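Local atomic coordinates of transcriptional regulator, LRP/AsnC family (Neisseria meningitidis, PDB entry 2P5V), a protein that probably binds DNA in a sequence-specific manner as a global transcriptional regulator, and also binds calcium ions. Residues I13-V18 against R43-L48; L19-R24 against K149-L154; F73-I78 against G106-L111. All coordinates share one frame; numbering follows the deposited sequence.

Interaction 1 of 3, residues I13-V18 against R43-L48; sequences IKILQV and RRLKQL
Helical segments 13-18 and 43-48 cross at -75°, their axes coming within 10.7 Å, and I15 and L45 mark the nearest backbone approach with CA atoms 7.6 Å apart. This steep crossing joins helix 10-21 to helix 38-50 of the winged helix-turn-helix domain; in this motif the latter is usually the recognition helix. At that axis spacing the side chains must bridge the gap, and they do so through methyl groups. L48 CD1 is wedged between two residues of helix 10-21, lying 3.8 Å from L16 CD2 and 4.0 Å from I15 CG2, while the second branch, L48 CD2, stays 4.2 Å from L16 CD1. I15 divides its reach: chi1 of -74° sets CG1 beside the backbone N and CG2 anti to it, and CG2 meets L48 and, at 4.3 Å, L45 CD1, whereas the I15 side chain crosses that of R44 at about a right angle, CD1 4.1 Å from R44 CB. R44 thus contributes aliphatic carbon here and sends its guanidinium to D9 in a salt bridge. Around this apolar seam, L45 also rests on L30 of helix 27-33 and on Y57 of strand 54-61, and L16 touches V54 of that strand and L61 of the second subunit.

Interaction 2 of 3, residues L19-R24 against K149-L154; sequences LQENGR and KHTTSL
Q20 OE1 accepts the backbone N-H of L154 at 2.8 Å, and a water lying 2.6 Å from OE1 is also placed to donate to it and to T152 O. The contact joins the end of helix 10-21 in the winged helix-turn-helix domain to the tail that leaves strand 136-150. Here a side-chain amide pairs with both backbone polar groups of one residue: Q20 NE2 returns a bond of 3.1 Å to L154 O. The two bonds differ in geometry. NE2 approaches a lone pair of L154 O in the carbonyl plane and almost straight (176°), with the oxygen lying practically in the glutamine amide plane; L154 N instead lies 33° out of the plane of the Q20 side-chain carbonyl. Together they fix the rotation of the amide, which the chain, extended beyond CG, carries out to the tail. The tail itself is shaped by an ST turn, in which S153 N donates to T151 OG1 at 3.0 Å. E21, bent at chi2 (-59°), brings OE2 to 2.7 Å from S153 OG. Alongside, L61 of the second subunit packs on Q20, and K149 and H150 pair with a strand of that subunit. One water donates to Q20 O at 3.0 Å; another donates to T152 OG1 at 2.8 Å.

Interaction 3 of 3, residues F73-I78 against G106-L111; sequences FIRVSI and GETDYL. With CA (calcium ion), chain B.
The neighbouring central strands 70-78 and 110-116, in the antiparallel sheet of the ferredoxin-like ligand-binding domain of the Lrp/AsnC family, meet here through V76 and Y110, beside a calcium site. V76 and Y110 form a hydrogen-bonded pair: V76 N donates to Y110 O at 2.9 Å, nearly straight at 177°, and Y110 N returns a bond of 3.1 Å to V76 O. R75 and L111 make the adjoining non-hydrogen-bonded pair. Their side chains share one face, where R75, extended from CG to NE, passes T108 at about a right angle, its CD 3.3 Å from T108 OG1. V76 and Y110 lie on the other face, against which helix 84-94 packs, through F88 among others; there I78 CD1 comes within 3.6 Å of Y110 CE2, while I78 CB sits at the ring edge, in its plane. Beyond the paired strands, D109 takes over the bonding. Its OD2 accepts I78 N at 2.9 Å on the anti side of the carboxylate, 19° out of its plane, and its OD1 binds calcium at 2.4 Å. E107 O is a second ligand at 2.2 Å, and D138 of a neighbouring subunit supplies another. A bridging water donates to E107 O and accepts from D109 N, and also hydrogen-bonds to S77 OG, tying a first-shell carbonyl to S77 of strand 70-78. The D109 carboxylate is therefore divided, one oxygen on the metal, the other facing the I78 N-H, with a water also placed to donate to it. This fixes its orientation, and calcium would probably offset the mutual repulsion of the two aspartates it joins across the subunit boundary.

Overall arrangement
From the N terminus, helix 10-21 supplies the first halves of interactions 1 and 2 in succession. Interaction 1 closes first, on helix 38-50, after 24 mainly helical residues. Interaction 2 opens before that closure but waits for 149-154 near the C terminus, so the two loops cross; they also touch, L45 packing on L19. Interaction 3 starts after interaction 1 has closed and is nested wholly inside the long loop of interaction 2, with its centre about 27 Å from that contact's centre. The first contact joins two helices of the probable DNA-binding domain, the third two strands of the ligand-binding domain's sheet, and the second links the domains through the tail following strand 136-150.

Interaction 1 of 3, residues I13-V18 against R43-L48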
# COMPACT_ATOMS: atom_id res chain seq x y z
N ILE G 13 -29.73 6.89 33.33
CA ILE G 13 -29.10 7.45 32.13
C ILE G 13 -28.73 8.91 32.38
O ILE G 13 -27.59 9.31 32.17
CB ILE G 13 -30.01 7.37 30.88
CG1 ILE G 13 -30.31 5.92 30.49
CG2 ILE G 13 -29.36 8.10 29.70
CD1 ILE G 13 -29.08 5.08 30.22
N LYS G 14 -29.71 9.69 32.84
CA LYS G 14 -29.53 11.11 33.13
C LYS G 14 -28.34 11.37 34.05
O LYS G 14 -27.55 12.28 33.80
CB LYS G 14 -30.81 11.69 33.75
CG LYS G 14 -30.77 13.18 34.06
CD LYS G 14 -30.71 14.02 32.79
CE LYS G 14 -31.00 15.49 33.08
NZ LYS G 14 -31.51 16.21 31.88
N ILE G 15 -28.23 10.58 35.11
CA ILE G 15 -27.11 10.68 36.06
C ILE G 15 -25.75 10.44 35.39
O ILE G 15 -24.78 11.14 35.68
CB ILE G 15 -27.28 9.67 37.23
CG1 ILE G 15 -28.36 10.14 38.20
CG2 ILE G 15 -25.97 9.49 37.98
CD1 ILE G 15 -28.68 9.13 39.30
N LEU G 16 -25.69 9.45 34.51
CA LEU G 16 -24.45 9.13 33.80
C LEU G 16 -24.08 10.23 32.80
O LEU G 16 -22.91 10.58 32.66
CB LEU G 16 -24.56 7.78 33.09
CG LEU G 16 -24.70 6.57 34.01
CD1 LEU G 16 -25.26 5.39 33.25
CD2 LEU G 16 -23.37 6.21 34.67
N GLN G 17 -25.08 10.78 32.12
CA GLN G 17 -24.84 11.89 31.21
C GLN G 17 -24.31 13.10 31.96
O GLN G 17 -23.36 13.75 31.50
CB GLN G 17 -26.12 12.26 30.47
CG GLN G 17 -26.61 11.20 29.50
CD GLN G 17 -27.99 11.50 28.95
OE1 GLN G 17 -28.66 12.44 29.39
NE2 GLN G 17 -28.43 10.71 27.98
N VAL G 18 -24.91 13.41 33.11
CA VAL G 18 -24.50 14.55 33.91
C VAL G 18 -23.05 14.40 34.38
O VAL G 18 -22.24 15.32 34.22
CB VAL G 18 -25.41 14.75 35.15
CG1 VAL G 18 -24.75 15.67 36.18
CG2 VAL G 18 -26.77 15.31 34.74
N ARG G 43 -27.81 6.44 46.38
CA ARG G 43 -27.96 4.99 46.27
C ARG G 43 -27.81 4.54 44.82
O ARG G 43 -27.11 3.56 44.54
CB ARG G 43 -29.31 4.51 46.83
CG ARG G 43 -29.54 3.00 46.69
CD ARG G 43 -30.80 2.52 47.40
NE ARG G 43 -32.04 2.98 46.75
CZ ARG G 43 -32.89 3.88 47.26
NH1 ARG G 43 -32.68 4.45 48.44
NH2 ARG G 43 -33.98 4.20 46.57
N ARG G 44 -28.47 5.27 43.91
CA ARG G 44 -28.44 4.94 42.49
C ARG G 44 -27.02 5.04 41.93
O ARG G 44 -26.58 4.17 41.19
CB ARG G 44 -29.36 5.86 41.70
CG ARG G 44 -30.82 5.74 42.07
CD ARG G 44 -31.65 6.83 41.42
NE ARG G 44 -32.28 6.37 40.19
CZ ARG G 44 -33.41 5.67 40.13
NH1 ARG G 44 -34.06 5.34 41.24
NH2 ARG G 44 -33.89 5.30 38.96
N LEU G 45 -26.32 6.12 42.27
CA LEU G 45 -24.93 6.30 41.85
C LEU G 45 -24.02 5.18 42.36
O LEU G 45 -23.18 4.67 41.62
CB LEU G 45 -24.40 7.65 42.33
CG LEU G 45 -22.97 8.01 41.94
CD1 LEU G 45 -22.80 7.90 40.43
CD2 LEU G 45 -22.61 9.40 42.44
N LYS G 46 -24.20 4.81 43.62
CA LYS G 46 -23.47 3.71 44.24
C LYS G 46 -23.61 2.41 43.44
O LYS G 46 -22.64 1.69 43.23
CB LYS G 46 -23.96 3.47 45.67
CG LYS G 46 -22.93 2.85 46.59
CD LYS G 46 -22.10 3.91 47.30
CE LYS G 46 -22.88 4.57 48.43
NZ LYS G 46 -22.00 5.33 49.36
N GLN G 47 -24.84 2.11 43.00
CA GLN G 47 -25.12 0.93 42.18
C GLN G 47 -24.34 1.00 40.86
O GLN G 47 -23.78 -0.01 40.40
CB GLN G 47 -26.62 0.81 41.89
CG GLN G 47 -27.47 0.46 43.12
CD GLN G 47 -28.95 0.83 42.98
OE1 GLN G 47 -29.38 1.41 41.97
NE2 GLN G 47 -29.75 0.50 44.00
N LEU G 48 -24.30 2.18 40.26
CA LEU G 48 -23.58 2.41 39.01
C LEU G 48 -22.08 2.20 39.15
O LEU G 48 -21.45 1.64 38.25
CB LEU G 48 -23.86 3.82 38.48
CG LEU G 48 -25.29 4.09 38.04
CD1 LEU G 48 -25.52 5.57 37.78
CD2 LEU G 48 -25.60 3.27 36.81

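Interaction 2 of 3, residues L19-R24 against K149-L154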
# COMPACT_ATOMS: atom_id res chain seq x y z
N LEU G 19 -22.74 13.24 34.94
CA LEU G 19 -21.41 13.00 35.50
C LEU G 19 -20.30 12.90 34.44
O LEU G 19 -19.14 13.23 34.72
CB LEU G 19 -21.42 11.72 36.35
CG LEU G 19 -22.16 11.80 37.69
CD1 LEU G 19 -22.24 10.42 38.31
CD2 LEU G 19 -21.49 12.80 38.64
N GLN G 20 -20.65 12.42 33.25
CA GLN G 20 -19.68 12.35 32.15
C GLN G 20 -19.18 13.74 31.77
O GLN G 20 -18.00 13.91 31.47
CB GLN G 20 -20.27 11.65 30.93
CG GLN G 20 -20.16 10.13 30.99
CD GLN G 20 -20.42 9.46 29.66
OE1 GLN G 20 -19.67 8.57 29.25
NE2 GLN G 20 -21.46 9.90 28.96
N GLU G 21 -20.07 14.72 31.81
CA GLU G 21 -19.73 16.11 31.52
C GLU G 21 -19.18 16.86 32.72
O GLU G 21 -18.30 17.69 32.57
CB GLU G 21 -20.95 16.84 30.94
CG GLU G 21 -21.27 16.44 29.51
CD GLU G 21 -20.11 16.71 28.56
OE1 GLU G 21 -19.68 17.87 28.45
OE2 GLU G 21 -19.62 15.75 27.94
N ASN G 22 -19.71 16.56 33.91
CA ASN G 22 -19.33 17.27 35.14
C ASN G 22 -19.03 16.26 36.24
O ASN G 22 -19.86 16.00 37.12
CB ASN G 22 -20.46 18.21 35.59
CG ASN G 22 -21.11 18.95 34.43
OD1 ASN G 22 -20.67 20.04 34.04
ND2 ASN G 22 -22.18 18.37 33.89
N GLY G 23 -17.83 15.70 36.19
CA GLY G 23 -17.43 14.63 37.10
C GLY G 23 -17.19 15.05 38.54
O GLY G 23 -17.09 14.19 39.41
N ARG G 24 -17.10 16.35 38.81
CA ARG G 24 -16.85 16.84 40.17
C ARG G 24 -18.07 17.50 40.84
O ARG G 24 -17.91 18.44 41.63
CB ARG G 24 -15.64 17.78 40.16
CG ARG G 24 -14.77 17.63 41.39
CD ARG G 24 -13.57 18.53 41.34
NE ARG G 24 -12.51 18.08 42.22
CZ ARG G 24 -12.45 18.31 43.53
NH1 ARG G 24 -13.41 18.99 44.15
NH2 ARG G 24 -11.43 17.84 44.23
N LYS G 149 -13.07 17.09 17.00
CA LYS G 149 -13.88 16.69 18.13
C LYS G 149 -13.03 15.87 19.08
O LYS G 149 -12.18 15.07 18.64
CB LYS G 149 -15.06 15.86 17.63
CG LYS G 149 -16.08 15.44 18.69
CD LYS G 149 -17.27 14.75 18.00
CE LYS G 149 -18.44 14.51 18.93
NZ LYS G 149 -19.45 13.63 18.25
N HIS G 150 -13.24 16.07 20.37
CA HIS G 150 -12.65 15.19 21.37
C HIS G 150 -13.43 15.23 22.67
O HIS G 150 -13.26 16.15 23.48
CB HIS G 150 -11.19 15.56 21.64
CG HIS G 150 -10.54 14.67 22.65
ND1 HIS G 150 -10.04 15.14 23.85
CD2 HIS G 150 -10.34 13.33 22.66
CE1 HIS G 150 -9.55 14.13 24.54
NE2 HIS G 150 -9.72 13.02 23.85
N THR G 151 -14.28 14.23 22.86
CA THR G 151 -14.99 14.03 24.12
C THR G 151 -14.75 12.61 24.66
O THR G 151 -14.42 11.70 23.92
CB THR G 151 -16.51 14.34 24.00
OG1 THR G 151 -17.15 14.00 25.23
CG2 THR G 151 -17.16 13.56 22.84
N THR G 152 -14.91 12.46 25.97
CA THR G 152 -14.80 11.17 26.65
C THR G 152 -16.19 10.57 26.91
O THR G 152 -16.31 9.42 27.32
CB THR G 152 -14.07 11.32 28.00
OG1 THR G 152 -14.72 12.33 28.78
CG2 THR G 152 -12.62 11.72 27.79
N SER G 153 -17.23 11.36 26.65
CA SER G 153 -18.59 10.95 26.94
C SER G 153 -19.08 9.94 25.92
O SER G 153 -19.10 10.20 24.71
CB SER G 153 -19.52 12.16 26.95
OG SER G 153 -18.97 13.17 27.78
N LEU G 154 -19.48 8.77 26.42
CA LEU G 154 -20.07 7.72 25.60
C LEU G 154 -21.51 8.09 25.31
O LEU G 154 -22.15 8.76 26.13
CB LEU G 154 -20.01 6.37 26.33
CG LEU G 154 -18.64 5.73 26.51
CD1 LEU G 154 -18.72 4.52 27.46
CD2 LEU G 154 -18.08 5.31 25.16
O HOH W 1 -16.86 11.27 30.21
O HOH W 2 -17.14 8.03 29.47
O HOH W 3 -17.20 14.62 28.66

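Interaction 3 of 3, residues F73-I78 against G106-L111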
# COMPACT_ATOMS: atom_id res chain seq x y z
N PHE G 73 -0.42 9.66 16.49
CA PHE G 73 -1.01 8.34 16.35
C PHE G 73 0.06 7.42 15.76
O PHE G 73 0.50 7.62 14.63
CB PHE G 73 -2.23 8.40 15.44
CG PHE G 73 -3.42 9.03 16.10
CD1 PHE G 73 -4.34 8.24 16.76
CD2 PHE G 73 -3.59 10.40 16.09
CE1 PHE G 73 -5.44 8.82 17.38
CE2 PHE G 73 -4.68 10.98 16.70
CZ PHE G 73 -5.61 10.19 17.35
N ILE G 74 0.51 6.45 16.55
CA ILE G 74 1.62 5.58 16.13
C ILE G 74 1.10 4.19 15.79
O ILE G 74 0.40 3.56 16.58
CB ILE G 74 2.71 5.47 17.22
CG1 ILE G 74 3.12 6.86 17.70
CG2 ILE G 74 3.91 4.70 16.69
CD1 ILE G 74 3.97 6.86 18.97
N ARG G 75 1.42 3.75 14.58
CA ARG G 75 1.06 2.43 14.10
C ARG G 75 2.25 1.49 14.25
O ARG G 75 3.27 1.65 13.58
CB ARG G 75 0.66 2.50 12.63
CG ARG G 75 -0.53 3.40 12.30
CD ARG G 75 -0.85 3.25 10.82
NE ARG G 75 -1.82 4.18 10.27
CZ ARG G 75 -2.24 4.18 8.99
NH1 ARG G 75 -1.78 3.28 8.13
NH2 ARG G 75 -3.12 5.09 8.56
N VAL G 76 2.09 0.50 15.13
CA VAL G 76 3.16 -0.43 15.48
C VAL G 76 2.89 -1.84 14.94
O VAL G 76 1.78 -2.37 15.05
CB VAL G 76 3.38 -0.50 17.03
CG1 VAL G 76 4.54 -1.44 17.38
CG2 VAL G 76 3.65 0.90 17.58
N SER G 77 3.93 -2.40 14.34
CA SER G 77 3.93 -3.76 13.86
C SER G 77 4.73 -4.54 14.87
O SER G 77 5.88 -4.21 15.17
CB SER G 77 4.60 -3.89 12.48
OG SER G 77 3.98 -3.03 11.55
N ILE G 78 4.09 -5.58 15.37
CA ILE G 78 4.67 -6.42 16.37
C ILE G 78 5.56 -7.45 15.67
O ILE G 78 5.33 -7.80 14.51
CB ILE G 78 3.54 -7.09 17.21
CG1 ILE G 78 4.01 -7.36 18.64
CG2 ILE G 78 2.99 -8.34 16.51
CD1 ILE G 78 4.29 -6.09 19.42
N GLY G 106 -7.23 -4.58 11.54
CA GLY G 106 -6.69 -4.33 10.21
C GLY G 106 -5.20 -4.60 10.13
O GLY G 106 -4.65 -5.44 10.88
N GLU G 107 -4.53 -3.90 9.22
CA GLU G 107 -3.11 -4.15 8.96
C GLU G 107 -2.21 -3.67 10.10
O GLU G 107 -1.19 -4.29 10.41
CB GLU G 107 -2.67 -3.57 7.61
CG GLU G 107 -2.27 -2.12 7.60
CD GLU G 107 -1.81 -1.67 6.23
OE1 GLU G 107 -0.77 -2.19 5.75
OE2 GLU G 107 -2.48 -0.80 5.63
N THR G 108 -2.59 -2.56 10.73
CA THR G 108 -1.89 -2.07 11.91
C THR G 108 -2.15 -3.00 13.11
O THR G 108 -3.30 -3.16 13.53
CB THR G 108 -2.34 -0.65 12.24
OG1 THR G 108 -2.03 0.22 11.14
CG2 THR G 108 -1.68 -0.13 13.51
N ASP G 109 -1.09 -3.61 13.65
CA ASP G 109 -1.22 -4.53 14.79
C ASP G 109 -1.66 -3.80 16.07
O ASP G 109 -2.57 -4.26 16.77
CB ASP G 109 0.10 -5.26 15.07
CG ASP G 109 0.60 -6.02 13.87
OD1 ASP G 109 -0.16 -6.16 12.90
OD2 ASP G 109 1.77 -6.46 13.87
N TYR G 110 -0.97 -2.71 16.38
CA TYR G 110 -1.29 -1.86 17.52
C TYR G 110 -1.36 -0.40 17.11
O TYR G 110 -0.47 0.09 16.39
CB TYR G 110 -0.26 -2.03 18.62
CG TYR G 110 -0.23 -3.40 19.23
CD1 TYR G 110 -1.09 -3.74 20.27
CD2 TYR G 110 0.66 -4.37 18.77
CE1 TYR G 110 -1.07 -4.99 20.84
CE2 TYR G 110 0.68 -5.62 19.33
CZ TYR G 110 -0.18 -5.93 20.37
OH TYR G 110 -0.15 -7.18 20.93
N LEU G 111 -2.41 0.29 17.54
CA LEU G 111 -2.49 1.74 17.37
C LEU G 111 -2.31 2.45 18.71
O LEU G 111 -3.06 2.20 19.64
CB LEU G 111 -3.81 2.16 16.76
CG LEU G 111 -3.86 3.66 16.46
CD1 LEU G 111 -2.81 4.10 15.37
CD2 LEU G 111 -5.27 4.05 16.06
CA CA B . -0.18 -6.28 10.53
O HOH W 4 1.21 -3.26 11.65
O HOH W 5 3.48 -7.72 12.12